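Local coordinates for ARO (armadillo repeats only protein) (Plasmodium falciparum Santa Lucia, PDB 5EWP) that is an armadillo-repeat protein, probably a protein-binding scaffold for the translocation of rhoptries and their attachment to the apical pole of the parasite, at residues Ala63-Leu66 against Ala67-Ala70; Glu84-Gly87 against Ile88-Ile92. All blocks are in the same frame, centred on the assembly; numbering follows the deposited sequence.

Contact 1 (Ala63-Leu66 against Ala67-Ala70); sequences ATQL and AILA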
ATOM      1  N   ALA A  63      -7.755  13.701   1.840  1.00 15.48           N
ATOM      2  CA  ALA A  63      -7.122  12.468   1.377  1.00 13.37           C
ATOM      3  C   ALA A  63      -7.929  11.258   1.859  1.00 12.57           C
ATOM      4  O   ALA A  63      -8.099  10.283   1.124  1.00 14.88           O
ATOM      5  CB  ALA A  63      -5.673  12.389   1.857  1.00 15.95           C
ATOM      6  N   THR A  64      -8.437  11.328   3.094  1.00 15.15           N
ATOM      7  CA  THR A  64      -9.237  10.234   3.625  1.00 14.27           C
ATOM      8  C   THR A  64     -10.573  10.085   2.858  1.00 15.47           C
ATOM      9  O   THR A  64     -10.987   8.979   2.541  1.00 17.11           O
ATOM     10  CB  THR A  64      -9.494  10.422   5.129  1.00 16.34           C
ATOM     11  OG1 THR A  64      -8.229  10.543   5.801  1.00 18.55           O
ATOM     12  CG2 THR A  64     -10.249   9.237   5.683  1.00 19.67           C
ATOM     13  N   GLN A  65     -11.237  11.189   2.535  1.00 15.30           N
ATOM     14  CA  GLN A  65     -12.488  11.080   1.780  1.00 14.89           C
ATOM     15  C   GLN A  65     -12.231  10.509   0.391  1.00 15.54           C
ATOM     16  O   GLN A  65     -13.056   9.756  -0.134  1.00 16.39           O
ATOM     17  CB  GLN A  65     -13.190  12.429   1.652  1.00 14.43           C
ATOM     18  CG  GLN A  65     -13.602  13.043   3.004  1.00 26.52           C
ATOM     19  CD  GLN A  65     -14.502  12.136   3.843  1.00 34.84           C
ATOM     20  OE1 GLN A  65     -14.395  12.118   5.066  1.00 43.58           O
ATOM     21  NE2 GLN A  65     -15.389  11.390   3.191  1.00 26.83           N
ATOM     22  N   LEU A  66     -11.093  10.868  -0.203  1.00 16.49           N
ATOM     23  CA  LEU A  66     -10.730  10.322  -1.515  1.00 17.87           C
ATOM     24  C   LEU A  66     -10.493   8.813  -1.409  1.00 19.16           C
ATOM     25  O   LEU A  66     -10.910   8.046  -2.286  1.00 15.40           O
ATOM     26  CB  LEU A  66      -9.491  11.032  -2.076  1.00 13.83           C
ATOM     27  CG  LEU A  66      -9.758  12.446  -2.597  1.00 16.83           C
ATOM     28  CD1 LEU A  66      -8.461  13.243  -2.802  1.00 16.60           C
ATOM     29  CD2 LEU A  66     -10.606  12.423  -3.880  1.00 18.26           C
ATOM     30  N   ALA A  67      -9.856   8.386  -0.323  1.00 14.63           N
ATOM     31  CA  ALA A  67      -9.642   6.961  -0.085  1.00 15.34           C
ATOM     32  C   ALA A  67     -10.975   6.216   0.042  1.00 18.39           C
ATOM     33  O   ALA A  67     -11.129   5.094  -0.440  1.00 17.71           O
ATOM     34  CB  ALA A  67      -8.797   6.752   1.155  1.00 11.44           C
ATOM     35  N   ILE A  68     -11.935   6.849   0.703  1.00 15.63           N
ATOM     36  CA  ILE A  68     -13.259   6.262   0.856  1.00 17.05           C
ATOM     37  C   ILE A  68     -13.920   6.087  -0.501  1.00 22.56           C
ATOM     38  O   ILE A  68     -14.468   5.022  -0.801  1.00 21.95           O
ATOM     39  CB  ILE A  68     -14.131   7.126   1.807  1.00 20.55           C
ATOM     40  CG1 ILE A  68     -13.589   6.994   3.226  1.00 19.36           C
ATOM     41  CG2 ILE A  68     -15.582   6.688   1.747  1.00 24.89           C
ATOM     42  CD1 ILE A  68     -14.186   8.007   4.224  1.00 17.71           C
ATOM     43  N   LEU A  69     -13.827   7.107  -1.345  1.00 17.40           N
ATOM     44  CA  LEU A  69     -14.394   7.003  -2.681  1.00 14.58           C
ATOM     45  C   LEU A  69     -13.695   5.905  -3.474  1.00 19.39           C
ATOM     46  O   LEU A  69     -14.349   5.134  -4.194  1.00 21.31           O
ATOM     47  CB  LEU A  69     -14.306   8.340  -3.412  1.00 13.50           C
ATOM     48  CG  LEU A  69     -15.115   9.491  -2.806  1.00 22.87           C
ATOM     49  CD1 LEU A  69     -14.913  10.776  -3.601  1.00 23.08           C
ATOM     50  CD2 LEU A  69     -16.592   9.115  -2.721  1.00 26.61           C
ATOM     51  N   ALA A  70     -12.374   5.826  -3.346  1.00 19.15           N
ATOM     52  CA  ALA A  70     -11.608   4.785  -4.049  1.00 19.49           C
ATOM     53  C   ALA A  70     -11.952   3.373  -3.559  1.00 24.50           C
ATOM     54  O   ALA A  70     -11.731   2.388  -4.266  1.00 25.29           O
ATOM     55  CB  ALA A  70     -10.101   5.036  -3.904  1.00 17.23           C
TER
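Four successive backbone hydrogen bonds join Ala63-Leu66 to Ala67-Ala70, each running from an amide N to the carbonyl O four residues earlier, from Ala67 N to Ala63 O at 3.0 Å through to Ala70 N to Leu66 O at 2.9 Å. All four N-H...O angles are at least 153°, the evidence for a regular alpha-helix: this is the C-terminal part of helix 58-70, one of the packed helices of the armadillo-type solenoid. Among the side chains, Gln65 and Ile68 lie alongside each other and point the same way. Gln65 has CG beside its backbone N (chi1 -62°) and bends again at the next bond (chi2 -57°), which swings the carboxamide toward the C-terminal side, so that NE2 lies 3.7 Å from the terminal methyl CD1 of Ile68. That is a van der Waals contact between an amide nitrogen and a methyl. Ile68 also rests on the helix itself, with CG1 3.3 Å from Thr64 O, the same carbonyl that accepts its amide. Leu69 repeats the pattern one residue on, where its CG approaches Gln65 O at 3.4 Å. Thr64 turns its hydroxyl back to the preceding turn, where OG1 is hydrogen-bonded to Ala60 O. The helix is packed on several sides: Gln65, Leu66 and Leu69 meet helix 28-34 through Phe31, Val32 and Val28, whereas the small side chains of Ala63 and Ala70 touch helix 100-113 at Ala105 and at Phe112 and Leu113. Within the helix, the alanine methyls pack against carbonyl oxygens of the preceding turn: CB of Ala67 is 3.4 Å from Thr64 O, and CB of Ala70 lies 3.5 Å from Leu66 O, the oxygen that also receives the Ala70 amide.

Contact 2 (Glu84-Gly87 against Ile88-Ile92); sequences EANG and IAVFI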
ATOM      1  N   GLU A  84      -7.504  11.188 -12.866  1.00 17.92           N
ATOM      2  CA  GLU A  84      -7.653  12.274 -13.836  1.00 21.43           C
ATOM      3  C   GLU A  84      -7.638  13.643 -13.170  1.00 22.05           C
ATOM      4  O   GLU A  84      -7.385  14.654 -13.813  1.00 21.39           O
ATOM      5  CB  GLU A  84      -8.936  12.070 -14.631  1.00 22.92           C
ATOM      6  CG  GLU A  84      -8.806  10.928 -15.643  1.00 27.04           C
ATOM      7  CD  GLU A  84     -10.147  10.450 -16.164  1.00 49.62           C
ATOM      8  OE1 GLU A  84     -11.188  10.946 -15.678  1.00 55.44           O
ATOM      9  OE2 GLU A  84     -10.161   9.587 -17.071  1.00 51.99           O
ATOM     10  N   ALA A  85      -7.861  13.649 -11.862  1.00 16.72           N
ATOM     11  CA  ALA A  85      -7.858  14.875 -11.076  1.00 19.85           C
ATOM     12  C   ALA A  85      -6.459  15.159 -10.523  1.00 25.82           C
ATOM     13  O   ALA A  85      -6.277  16.047  -9.685  1.00 19.54           O
ATOM     14  CB  ALA A  85      -8.885  14.761  -9.934  1.00 17.26           C
ATOM     15  N   ASN A  86      -5.484  14.388 -11.001  1.00 17.37           N
ATOM     16  CA  ASN A  86      -4.086  14.463 -10.557  1.00 14.23           C
ATOM     17  C   ASN A  86      -3.904  13.983  -9.109  1.00 14.04           C
ATOM     18  O   ASN A  86      -2.938  14.349  -8.431  1.00 16.79           O
ATOM     19  CB  ASN A  86      -3.538  15.890 -10.712  1.00 22.69           C
ATOM     20  CG  ASN A  86      -2.027  15.936 -10.700  1.00 26.79           C
ATOM     21  OD1 ASN A  86      -1.369  15.092 -11.313  1.00 26.32           O
ATOM     22  ND2 ASN A  86      -1.467  16.896  -9.972  1.00 25.70           N
ATOM     23  N   GLY A  87      -4.812  13.137  -8.642  1.00 17.41           N
ATOM     24  CA  GLY A  87      -4.710  12.631  -7.280  1.00 16.41           C
ATOM     25  C   GLY A  87      -3.434  11.853  -6.966  1.00 15.59           C
ATOM     26  O   GLY A  87      -2.907  11.935  -5.864  1.00 15.62           O
ATOM     27  N   ILE A  88      -2.914  11.084  -7.918  1.00 14.05           N
ATOM     28  CA  ILE A  88      -1.812  10.197  -7.565  1.00 11.67           C
ATOM     29  C   ILE A  88      -0.546  10.990  -7.230  1.00 14.04           C
ATOM     30  O   ILE A  88       0.130  10.690  -6.247  1.00 14.88           O
ATOM     31  CB  ILE A  88      -1.550   9.154  -8.694  1.00 12.69           C
ATOM     32  CG1 ILE A  88      -2.698   8.140  -8.706  1.00 17.93           C
ATOM     33  CG2 ILE A  88      -0.217   8.434  -8.470  1.00 12.94           C
ATOM     34  CD1 ILE A  88      -2.688   7.170  -9.906  1.00 22.54           C
ATOM     35  N   ALA A  89      -0.238  12.023  -8.022  1.00 14.62           N
ATOM     36  CA  ALA A  89       0.921  12.877  -7.717  1.00 17.60           C
ATOM     37  C   ALA A  89       0.747  13.576  -6.364  1.00 15.94           C
ATOM     38  O   ALA A  89       1.687  13.703  -5.590  1.00 16.40           O
ATOM     39  CB  ALA A  89       1.127  13.914  -8.818  1.00 19.12           C
ATOM     40  N   VAL A  90      -0.481  13.987  -6.092  1.00 15.16           N
ATOM     41  CA  VAL A  90      -0.803  14.656  -4.837  1.00 13.58           C
ATOM     42  C   VAL A  90      -0.603  13.712  -3.640  1.00 17.69           C
ATOM     43  O   VAL A  90      -0.035  14.109  -2.624  1.00 19.31           O
ATOM     44  CB  VAL A  90      -2.229  15.208  -4.882  1.00 14.99           C
ATOM     45  CG1 VAL A  90      -2.688  15.650  -3.499  1.00 18.29           C
ATOM     46  CG2 VAL A  90      -2.304  16.382  -5.866  1.00 22.16           C
ATOM     47  N   PHE A  91      -1.032  12.458  -3.760  1.00 13.40           N
ATOM     48  CA  PHE A  91      -0.808  11.486  -2.686  1.00 17.64           C
ATOM     49  C   PHE A  91       0.682  11.184  -2.501  1.00 17.50           C
ATOM     50  O   PHE A  91       1.153  11.010  -1.382  1.00 12.45           O
ATOM     51  CB  PHE A  91      -1.565  10.176  -2.949  1.00 12.13           C
ATOM     52  CG  PHE A  91      -3.058  10.322  -2.884  1.00 17.80           C
ATOM     53  CD1 PHE A  91      -3.650  11.006  -1.831  1.00 18.59           C
ATOM     54  CD2 PHE A  91      -3.867   9.770  -3.867  1.00 15.80           C
ATOM     55  CE1 PHE A  91      -5.031  11.142  -1.766  1.00 23.50           C
ATOM     56  CE2 PHE A  91      -5.248   9.911  -3.806  1.00 15.66           C
ATOM     57  CZ  PHE A  91      -5.824  10.596  -2.758  1.00 15.51           C
ATOM     58  N   ILE A  92       1.437  11.100  -3.595  1.00 16.94           N
ATOM     59  CA  ILE A  92       2.865  10.827  -3.442  1.00 15.99           C
ATOM     60  C   ILE A  92       3.540  11.965  -2.683  1.00 15.27           C
ATOM     61  O   ILE A  92       4.416  11.743  -1.844  1.00 20.21           O
ATOM     62  CB  ILE A  92       3.537  10.589  -4.813  1.00 16.58           C
ATOM     63  CG1 ILE A  92       3.032   9.255  -5.370  1.00 13.24           C
ATOM     64  CG2 ILE A  92       5.052  10.539  -4.658  1.00 24.29           C
ATOM     65  CD1 ILE A  92       3.411   8.972  -6.831  1.00 14.03           C
TER
HETATM   66  O   HOH W   1      -0.916  12.370 -10.835  1.00 19.26           O
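Asn86 takes a positive phi of 68° and sets CG anti to its own backbone N (chi1 -162°), a pair of torsions that lays its amide group beside the first turn of the next helix, with OD1 3.7 Å from CB of Ala89. Although Asn86 occupies the N-cap position, its side chain makes no direct capping bond. A water does the linking instead: it donates to Asn86 OD1 at 2.8 Å and accepts from Ala89 N at 2.9 Å, so a backbone amide of the first turn is satisfied through solvent. The backbone of Asn86 reaches one residue further, where its O receives a weak hydrogen bond from Val90 N at 3.4 Å. One branch of Val90, CG2, comes up against the same oxygen at 3.3 Å. Gly87 O accepts a shorter bond, from Phe91 N at 2.9 Å with an N-H...O angle of 160°. Phe91 CG sits beside its backbone N, anti to the carbonyl carbon, and with the turn of the ring about the next bond CD2 comes to 3.1 Å from Gly87 O, in an oblique approach to the ring. The surroundings differ from side to side: Val90 packs on Val32 and Cys35, Ile88 on helix 118-126, and Phe91 on Ala109, Leu110 and Leu113 of helix 100-113. Within the turn, Ala85 O is hydrogen-bonded by Gln29 NE2. With its positive phi, Asn86 is the C-prime residue of a Schellman motif that ends helix 77-84, and at the same time the N-cap of helix 87-95: a two-residue link between consecutive helices, consistent with the short turns that join helices in an armadillo-type solenoid.

In the fold
Contacts 1 and 2 follow one another along the chain, with centres about 12 Å apart, and they meet through the ring of Phe91. Its CZ lies 3.7 Å from Leu66 CD1, and its CE1 is 3.9 Å from Ala63 CB, so helices 58-70 and 87-95 pack directly on each other. The two contacts also share neighbours: Val32 of helix 28-34 touches Leu66 as well as Ala85 and Val90, and Leu113 of helix 100-113 touches both Ala70 and Phe91. This evidence describes hydrophobic packing within the helical solenoid; the geometry points to no ligand or active site here, and a binding surface cannot be placed from it.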